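Penicillin-binding protein A (Mycobacterium tuberculosis, PDB 3UN7) probably cross-links peptidoglycan of the mycobacterial cell wall as a penicillin-binding D,D-transpeptidase and is probably needed to regulate cell length. Local coordinates at residues N51-A56 and A116-M121. Numbering follows the deposited sequence.
Sequences NPEVYA and AGWDAM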
loop_
_atom_site.group_PDB
_atom_site.type_symbol
_atom_site.label_atom_id
_atom_site.label_comp_id
_atom_site.label_asym_id
_atom_site.label_seq_id
_atom_site.Cartn_x
_atom_site.Cartn_y
_atom_site.Cartn_z
ATOM N N ASN A 51 -12.316 16.603 -5.705
ATOM C CA ASN A 51 -11.164 16.605 -4.795
ATOM C C ASN A 51 -10.011 15.909 -5.522
ATOM O O ASN A 51 -9.585 14.801 -5.135
ATOM C CB ASN A 51 -11.507 15.935 -3.454
ATOM C CG ASN A 51 -10.533 16.299 -2.346
ATOM O OD1 ASN A 51 -9.494 16.918 -2.590
ATOM N ND2 ASN A 51 -10.878 15.932 -1.106
ATOM N N PRO A 52 -9.491 16.566 -6.578
ATOM C CA PRO A 52 -8.841 15.840 -7.674
ATOM C C PRO A 52 -7.513 15.159 -7.316
ATOM O O PRO A 52 -7.353 13.973 -7.607
ATOM C CB PRO A 52 -8.648 16.909 -8.755
ATOM C CG PRO A 52 -8.638 18.221 -8.016
ATOM C CD PRO A 52 -9.437 18.035 -6.762
ATOM N N GLU A 53 -6.586 15.872 -6.683
ATOM C CA GLU A 53 -5.262 15.286 -6.383
ATOM C C GLU A 53 -5.381 14.139 -5.378
ATOM O O GLU A 53 -4.732 13.084 -5.521
ATOM C CB GLU A 53 -4.258 16.344 -5.883
ATOM C CG GLU A 53 -3.960 17.444 -6.896
ATOM C CD GLU A 53 -2.763 18.317 -6.521
ATOM O OE1 GLU A 53 -2.083 18.030 -5.512
ATOM O OE2 GLU A 53 -2.493 19.301 -7.250
ATOM N N VAL A 54 -6.228 14.347 -4.371
ATOM C CA VAL A 54 -6.432 13.361 -3.323
ATOM C C VAL A 54 -6.891 12.009 -3.881
ATOM O O VAL A 54 -6.311 10.976 -3.520
ATOM C CB VAL A 54 -7.434 13.837 -2.264
ATOM C CG1 VAL A 54 -7.677 12.730 -1.234
ATOM C CG2 VAL A 54 -6.919 15.108 -1.583
ATOM N N TYR A 55 -7.903 12.018 -4.756
ATOM C CA TYR A 55 -8.475 10.756 -5.284
ATOM C C TYR A 55 -7.990 10.333 -6.669
ATOM O O TYR A 55 -8.470 9.345 -7.207
ATOM C CB TYR A 55 -10.018 10.801 -5.262
ATOM C CG TYR A 55 -10.554 10.908 -3.859
ATOM C CD1 TYR A 55 -10.819 12.155 -3.300
ATOM C CD2 TYR A 55 -10.778 9.766 -3.081
ATOM C CE1 TYR A 55 -11.310 12.285 -1.983
ATOM C CE2 TYR A 55 -11.285 9.881 -1.768
ATOM C CZ TYR A 55 -11.526 11.144 -1.238
ATOM O OH TYR A 55 -11.985 11.285 0.033
ATOM N N ALA A 56 -7.044 11.066 -7.256
ATOM C CA ALA A 56 -6.488 10.673 -8.562
ATOM C C ALA A 56 -6.055 9.196 -8.657
ATOM O O ALA A 56 -6.330 8.549 -9.655
ATOM C CB ALA A 56 -5.354 11.600 -8.979
ATOM N N ALA A 116 -7.143 11.936 5.506
ATOM C CA ALA A 116 -6.115 11.929 6.552
ATOM C C ALA A 116 -4.759 11.473 6.028
ATOM O O ALA A 116 -3.738 12.049 6.368
ATOM C CB ALA A 116 -6.548 11.070 7.732
ATOM N N GLY A 117 -4.745 10.434 5.197
ATOM C CA GLY A 117 -3.487 9.951 4.627
ATOM C C GLY A 117 -2.866 11.022 3.752
ATOM O O GLY A 117 -1.677 11.336 3.882
ATOM N N TRP A 118 -3.681 11.573 2.852
ATOM C CA TRP A 118 -3.262 12.667 1.988
ATOM C C TRP A 118 -2.723 13.828 2.807
ATOM O O TRP A 118 -1.602 14.283 2.557
ATOM C CB TRP A 118 -4.413 13.173 1.098
ATOM C CG TRP A 118 -4.017 14.396 0.294
ATOM C CD1 TRP A 118 -4.366 15.695 0.543
ATOM C CD2 TRP A 118 -3.174 14.427 -0.868
ATOM N NE1 TRP A 118 -3.806 16.527 -0.402
ATOM C CE2 TRP A 118 -3.077 15.772 -1.281
ATOM C CE3 TRP A 118 -2.497 13.447 -1.602
ATOM C CZ2 TRP A 118 -2.324 16.165 -2.394
ATOM C CZ3 TRP A 118 -1.749 13.841 -2.716
ATOM C CH2 TRP A 118 -1.671 15.182 -3.096
ATOM N N ASP A 119 -3.519 14.319 3.763
ATOM C CA ASP A 119 -3.113 15.483 4.552
ATOM C C ASP A 119 -1.801 15.198 5.268
ATOM O O ASP A 119 -0.898 16.041 5.284
ATOM C CB ASP A 119 -4.172 15.873 5.587
ATOM C CG ASP A 119 -5.426 16.474 4.971
ATOM O OD1 ASP A 119 -5.397 16.852 3.779
ATOM O OD2 ASP A 119 -6.443 16.582 5.705
ATOM N N ALA A 120 -1.698 14.018 5.880
ATOM C CA ALA A 120 -0.478 13.644 6.605
ATOM C C ALA A 120 0.745 13.594 5.683
ATOM O O ALA A 120 1.824 14.053 6.057
ATOM C CB ALA A 120 -0.659 12.330 7.327
ATOM N N MET A 121 0.568 13.061 4.476
ATOM C CA MET A 121 1.641 13.028 3.483
ATOM C C MET A 121 2.034 14.433 3.024
ATOM O O MET A 121 3.212 14.703 2.772
ATOM C CB MET A 121 1.237 12.168 2.275
ATOM C CG MET A 121 1.268 10.655 2.535
ATOM S SD MET A 121 2.922 10.004 2.910
ATOM C CE MET A 121 3.622 9.946 1.269
#
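Trp-118 reaches from helix 111-123 to helix 52-59 and meets two consecutive residues, Val-54 and Glu-53, along the length of its indole. Trp-118 CB lies 4.0 Å from Val-54 CG1. CG stands anti to the backbone N (chi1 175°), which carries the ring away from its own helix and toward the other. The five-membered ring then receives Val-54 CG2 over one face, a CH-pi contact with the methyl 3.5 Å from that ring's centroid and 15° off the normal. The nearest ring atom to Val-54 CG2 is Trp-118 CD1, at 3.4 Å. Of the two valine methyls, CG2 takes the ring while CG1 is left beside Trp-118 CB and over a face of Tyr-55, one residue on.

The pairing joins the first turn of a helix in the N-terminal dimerisation domain to helix 111-123, which leads into strand 131-136 of the transpeptidase sheet and packs on its far side against helix 446-458. Further out, Glu-53 CB stands above the benzo rim on the same face as the valine methyl, 4.0 Å from Trp-118 CZ2 and CH2. The extended glutamate chain brings Glu-53 OE1 to the rim, 3.6 Å from Trp-118 CZ2 and only slightly out of plane, without a hydrogen bond. Its carboxylate is turned 85° from the indole. Glu-53 O also lies over the indole, 4.2 Å from Trp-118 CZ3, and accepts a hydrogen bond from Ser-151 OG. Toward the start of helix 111-123, polar bonds also link the helices: Asn-51 ND2 to Gln-115 OE1, and Gln-114 NE2 to Val-54 O.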